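Local coordinates for GTP-binding protein (Thermus thermophilus, PDB 2DBY) that binds GDP in a P-loop GTPase domain and is probably an ATPase that associates with the ribosome and its large subunit, at residues 140-151 with 164-175. Sequence-based numbering, arbitrary orientation.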
loop_
_atom_site.group_PDB
_atom_site.type_symbol
_atom_site.label_atom_id
_atom_site.label_comp_id
_atom_site.label_asym_id
_atom_site.label_seq_id
_atom_site.Cartn_x
_atom_site.Cartn_y
_atom_site.Cartn_z
ATOM N N LEU A 140 -2.264 23.700 -2.683
ATOM C CA LEU A 140 -2.699 24.929 -3.379
ATOM C C LEU A 140 -1.468 25.784 -3.653
ATOM O O LEU A 140 -1.336 26.350 -4.727
ATOM C CB LEU A 140 -3.742 25.697 -2.547
ATOM C CG LEU A 140 -5.112 25.013 -2.524
ATOM C CD1 LEU A 140 -6.017 25.620 -1.427
ATOM C CD2 LEU A 140 -5.760 25.207 -3.889
ATOM N N ALA A 141 -0.556 25.870 -2.683
ATOM C CA ALA A 141 0.675 26.626 -2.884
ATOM C C ALA A 141 1.513 25.992 -4.005
ATOM O O ALA A 141 2.107 26.674 -4.841
ATOM C CB ALA A 141 1.480 26.667 -1.569
ATOM N N THR A 142 1.582 24.662 -4.020
ATOM C CA THR A 142 2.324 23.981 -5.071
ATOM C C THR A 142 1.710 24.284 -6.429
ATOM O O THR A 142 2.426 24.557 -7.396
ATOM C CB THR A 142 2.293 22.465 -4.861
ATOM O OG1 THR A 142 3.032 22.173 -3.689
ATOM C CG2 THR A 142 2.904 21.715 -6.068
ATOM N N LEU A 143 0.385 24.229 -6.500
ATOM C CA LEU A 143 -0.294 24.493 -7.757
ATOM C C LEU A 143 -0.055 25.929 -8.222
ATOM O O LEU A 143 0.162 26.163 -9.405
ATOM C CB LEU A 143 -1.801 24.242 -7.621
ATOM C CG LEU A 143 -2.189 22.758 -7.716
ATOM C CD1 LEU A 143 -3.592 22.558 -7.199
ATOM C CD2 LEU A 143 -2.058 22.304 -9.169
ATOM N N GLU A 144 -0.088 26.877 -7.293
ATOM C CA GLU A 144 0.117 28.285 -7.669
ATOM C C GLU A 144 1.498 28.423 -8.286
ATOM O O GLU A 144 1.665 29.091 -9.311
ATOM C CB GLU A 144 -0.044 29.192 -6.432
ATOM C CG GLU A 144 -1.526 29.290 -5.986
ATOM C CD GLU A 144 -1.748 29.559 -4.500
ATOM O OE1 GLU A 144 -2.916 29.459 -4.057
ATOM O OE2 GLU A 144 -0.773 29.862 -3.774
ATOM N N ARG A 145 2.493 27.783 -7.677
ATOM C CA ARG A 145 3.843 27.857 -8.228
ATOM C C ARG A 145 3.931 27.176 -9.591
ATOM O O ARG A 145 4.548 27.708 -10.511
ATOM C CB ARG A 145 4.855 27.218 -7.275
ATOM C CG ARG A 145 5.120 28.012 -6.023
ATOM C CD ARG A 145 6.275 27.383 -5.234
ATOM N NE ARG A 145 5.903 26.151 -4.540
ATOM C CZ ARG A 145 5.335 26.113 -3.335
ATOM N NH1 ARG A 145 5.066 27.240 -2.680
ATOM N NH2 ARG A 145 5.046 24.950 -2.774
ATOM N N ARG A 146 3.312 26.003 -9.741
ATOM C CA ARG A 146 3.371 25.313 -11.028
ATOM C C ARG A 146 2.596 26.043 -12.126
ATOM O O ARG A 146 3.036 26.074 -13.272
ATOM C CB ARG A 146 2.833 23.869 -10.898
ATOM C CG ARG A 146 3.654 22.969 -9.977
ATOM C CD ARG A 146 5.140 23.059 -10.299
ATOM N NE ARG A 146 5.438 22.455 -11.596
ATOM C CZ ARG A 146 6.519 22.733 -12.314
ATOM N NH1 ARG A 146 7.406 23.620 -11.868
ATOM N NH2 ARG A 146 6.723 22.103 -13.464
ATOM N N LEU A 147 1.452 26.635 -11.791
ATOM C CA LEU A 147 0.673 27.346 -12.811
ATOM C C LEU A 147 1.507 28.463 -13.422
ATOM O O LEU A 147 1.493 28.675 -14.636
ATOM C CB LEU A 147 -0.621 27.918 -12.213
ATOM C CG LEU A 147 -1.759 26.908 -11.962
ATOM C CD1 LEU A 147 -2.840 27.540 -11.123
ATOM C CD2 LEU A 147 -2.342 26.443 -13.316
ATOM N N GLU A 148 2.251 29.166 -12.579
ATOM C CA GLU A 148 3.095 30.258 -13.064
ATOM C C GLU A 148 4.205 29.733 -13.959
ATOM O O GLU A 148 4.425 30.262 -15.043
ATOM C CB GLU A 148 3.705 31.036 -11.890
ATOM C CG GLU A 148 2.667 31.583 -10.912
ATOM C CD GLU A 148 2.948 33.011 -10.456
ATOM O OE1 GLU A 148 2.251 33.485 -9.527
ATOM O OE2 GLU A 148 3.854 33.659 -11.028
ATOM N N ARG A 149 4.906 28.698 -13.498
ATOM C CA ARG A 149 5.995 28.094 -14.250
ATOM C C ARG A 149 5.531 27.434 -15.541
ATOM O O ARG A 149 6.132 27.652 -16.592
ATOM C CB ARG A 149 6.725 27.047 -13.397
ATOM C CG ARG A 149 7.758 27.616 -12.434
ATOM C CD ARG A 149 9.158 27.415 -13.007
ATOM N NE ARG A 149 9.274 27.999 -14.340
ATOM C CZ ARG A 149 10.240 27.717 -15.210
ATOM N NH1 ARG A 149 11.191 26.847 -14.897
ATOM N NH2 ARG A 149 10.249 28.306 -16.398
ATOM N N LEU A 150 4.468 26.631 -15.472
ATOM C CA LEU A 150 3.955 25.944 -16.664
ATOM C C LEU A 150 3.428 26.891 -17.736
ATOM O O LEU A 150 3.565 26.615 -18.938
ATOM C CB LEU A 150 2.847 24.949 -16.266
ATOM C CG LEU A 150 3.368 23.689 -15.558
ATOM C CD1 LEU A 150 2.192 22.905 -14.954
ATOM C CD2 LEU A 150 4.113 22.806 -16.556
ATOM N N ARG A 151 2.804 27.988 -17.325
ATOM C CA ARG A 151 2.267 28.933 -18.298
ATOM C C ARG A 151 3.423 29.539 -19.093
ATOM O O ARG A 151 3.299 29.795 -20.288
ATOM C CB ARG A 151 1.473 30.037 -17.609
ATOM C CG ARG A 151 0.463 30.725 -18.535
ATOM C CD ARG A 151 -0.266 31.841 -17.813
ATOM N NE ARG A 151 -0.835 31.402 -16.541
ATOM C CZ ARG A 151 -1.886 30.595 -16.427
ATOM N NH1 ARG A 151 -2.500 30.140 -17.513
ATOM N NH2 ARG A 151 -2.313 30.230 -15.222
ATOM N N LEU A 164 -0.300 22.177 -17.915
ATOM C CA LEU A 164 -0.858 23.451 -17.471
ATOM C C LEU A 164 -2.391 23.346 -17.371
ATOM O O LEU A 164 -2.985 23.818 -16.398
ATOM C CB LEU A 164 -0.485 24.580 -18.461
ATOM C CG LEU A 164 -1.137 25.938 -18.198
ATOM C CD1 LEU A 164 -0.642 26.529 -16.861
ATOM C CD2 LEU A 164 -0.800 26.882 -19.359
ATOM N N GLU A 165 -3.030 22.747 -18.381
ATOM C CA GLU A 165 -4.493 22.649 -18.368
ATOM C C GLU A 165 -4.993 21.724 -17.256
ATOM O O GLU A 165 -6.035 21.979 -16.630
ATOM C CB GLU A 165 -5.002 22.211 -19.733
ATOM C CG GLU A 165 -4.565 23.195 -20.857
ATOM C CD GLU A 165 -4.799 24.651 -20.479
ATOM O OE1 GLU A 165 -3.843 25.314 -20.003
ATOM O OE2 GLU A 165 -5.945 25.140 -20.627
ATOM N N ALA A 166 -4.229 20.674 -16.980
ATOM C CA ALA A 166 -4.592 19.771 -15.879
ATOM C C ALA A 166 -4.492 20.554 -14.562
ATOM O O ALA A 166 -5.356 20.457 -13.681
ATOM C CB ALA A 166 -3.638 18.581 -15.858
ATOM N N ALA A 167 -3.410 21.311 -14.418
ATOM C CA ALA A 167 -3.204 22.111 -13.210
ATOM C C ALA A 167 -4.353 23.122 -13.017
ATOM O O ALA A 167 -4.805 23.340 -11.885
ATOM C CB ALA A 167 -1.844 22.840 -13.285
ATOM N N GLU A 168 -4.828 23.728 -14.110
ATOM C CA GLU A 168 -5.940 24.702 -14.018
ATOM C C GLU A 168 -7.162 24.012 -13.413
ATOM O O GLU A 168 -7.858 24.583 -12.570
ATOM C CB GLU A 168 -6.341 25.220 -15.422
ATOM C CG GLU A 168 -5.304 26.022 -16.228
ATOM C CD GLU A 168 -5.166 27.465 -15.781
ATOM O OE1 GLU A 168 -4.477 28.239 -16.495
ATOM O OE2 GLU A 168 -5.731 27.826 -14.721
ATOM N N GLY A 169 -7.417 22.779 -13.855
ATOM C CA GLY A 169 -8.582 22.042 -13.372
ATOM C C GLY A 169 -8.430 21.645 -11.922
ATOM O O GLY A 169 -9.353 21.800 -11.131
ATOM N N LEU A 170 -7.261 21.130 -11.573
ATOM C CA LEU A 170 -6.994 20.734 -10.190
ATOM C C LEU A 170 -7.104 21.940 -9.279
ATOM O O LEU A 170 -7.578 21.829 -8.167
ATOM C CB LEU A 170 -5.591 20.102 -10.094
ATOM C CG LEU A 170 -5.544 18.674 -10.678
ATOM C CD1 LEU A 170 -4.129 18.275 -11.029
ATOM C CD2 LEU A 170 -6.161 17.706 -9.667
ATOM N N TYR A 171 -6.665 23.108 -9.748
ATOM C CA TYR A 171 -6.738 24.286 -8.884
ATOM C C TYR A 171 -8.196 24.634 -8.533
ATOM O O TYR A 171 -8.491 25.005 -7.404
ATOM C CB TYR A 171 -6.040 25.467 -9.542
ATOM C CG TYR A 171 -5.748 26.592 -8.570
ATOM C CD1 TYR A 171 -4.843 26.419 -7.524
ATOM C CD2 TYR A 171 -6.356 27.840 -8.720
ATOM C CE1 TYR A 171 -4.545 27.473 -6.650
ATOM C CE2 TYR A 171 -6.072 28.882 -7.859
ATOM C CZ TYR A 171 -5.167 28.694 -6.833
ATOM O OH TYR A 171 -4.870 29.731 -5.987
ATOM N N VAL A 172 -9.101 24.511 -9.498
ATOM C CA VAL A 172 -10.521 24.765 -9.240
ATOM C C VAL A 172 -11.031 23.791 -8.170
ATOM O O VAL A 172 -11.741 24.181 -7.229
ATOM C CB VAL A 172 -11.362 24.532 -10.517
ATOM C CG1 VAL A 172 -12.870 24.513 -10.182
ATOM C CG2 VAL A 172 -11.059 25.632 -11.516
ATOM N N HIS A 173 -10.678 22.519 -8.360
ATOM C CA HIS A 173 -11.088 21.420 -7.475
ATOM C C HIS A 173 -10.588 21.632 -6.036
ATOM O O HIS A 173 -11.368 21.541 -5.073
ATOM C CB HIS A 173 -10.520 20.112 -8.055
ATOM C CG HIS A 173 -11.045 18.862 -7.420
ATOM N ND1 HIS A 173 -12.318 18.381 -7.648
ATOM C CD2 HIS A 173 -10.426 17.937 -6.646
ATOM C CE1 HIS A 173 -12.456 17.206 -7.054
ATOM N NE2 HIS A 173 -11.319 16.916 -6.436
ATOM N N LEU A 174 -9.299 21.915 -5.883
ATOM C CA LEU A 174 -8.742 22.128 -4.554
ATOM C C LEU A 174 -9.235 23.402 -3.872
ATOM O O LEU A 174 -9.404 23.426 -2.650
ATOM C CB LEU A 174 -7.214 22.073 -4.589
ATOM C CG LEU A 174 -6.686 20.634 -4.420
ATOM C CD1 LEU A 174 -6.923 19.815 -5.720
ATOM C CD2 LEU A 174 -5.184 20.694 -4.131
ATOM N N GLN A 175 -9.494 24.447 -4.657
ATOM C CA GLN A 175 -10.013 25.686 -4.097
ATOM C C GLN A 175 -11.422 25.435 -3.531
ATOM O O GLN A 175 -11.907 26.205 -2.711
ATOM C CB GLN A 175 -10.040 26.794 -5.162
ATOM C CG GLN A 175 -8.703 27.523 -5.308
ATOM C CD GLN A 175 -8.249 28.270 -4.031
ATOM O OE1 GLN A 175 -8.952 28.310 -3.017
ATOM N NE2 GLN A 175 -7.057 28.856 -4.088
HETATM O O HOH W 1 -5.348 29.445 -2.177
#
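Tyr171 lies as a knob among Leu140, Leu143, Glu144 and Leu147, and Leu143 and Leu147 return the interlock, so the arms of this antiparallel helical hairpin pack knobs-into-holes, consistent with the coiled coil predicted for much of this region. Residues 140-151 and 164-175 have segment axes 9.6 Å apart at closest approach and an angle of 151° between their directions, in a projection of the G domain away from the nucleotide. From CB outward, Tyr171 first comes near Leu147 CD1, which then sits over one ring face, offset toward the rim, while Gln175 CG occupies the opposite face. CD1 meets Leu143 CB at 3.7 Å, CE1 packs on Leu140 CD2 and on Glu144 CG, and OH donates to Glu144 OE1 at 2.8 Å. With CG anti to the backbone N (chi1 -164°), the ring reaches across to helix 124-156. OE1 lies in the ring plane at its edge and receives the hydroxyl on the anti side of the carboxylate, 20° out of its plane. Leu147 CD2 presses on Ala167 CB (3.6 Å); nearby, Leu150 CB meets Leu164 CD1 at 3.9 Å. Phe192 of helix 187-195 touches Leu143, Leu150, Ala167 and Leu170, closing another side of this apolar seam. A water bridges Glu144 OE1 and Gln175 NE2, and Gln175 NE2 also gives Tyr171 OH a weak hydrogen bond. At the other end, the Arg151 guanidinium has Leu164 CD1 over one face, offset toward the rim, and makes an end-on salt bridge, NH1 and NH2 lying 2.9 and 3.2 Å from Glu168 OE1, in its plane at the edge.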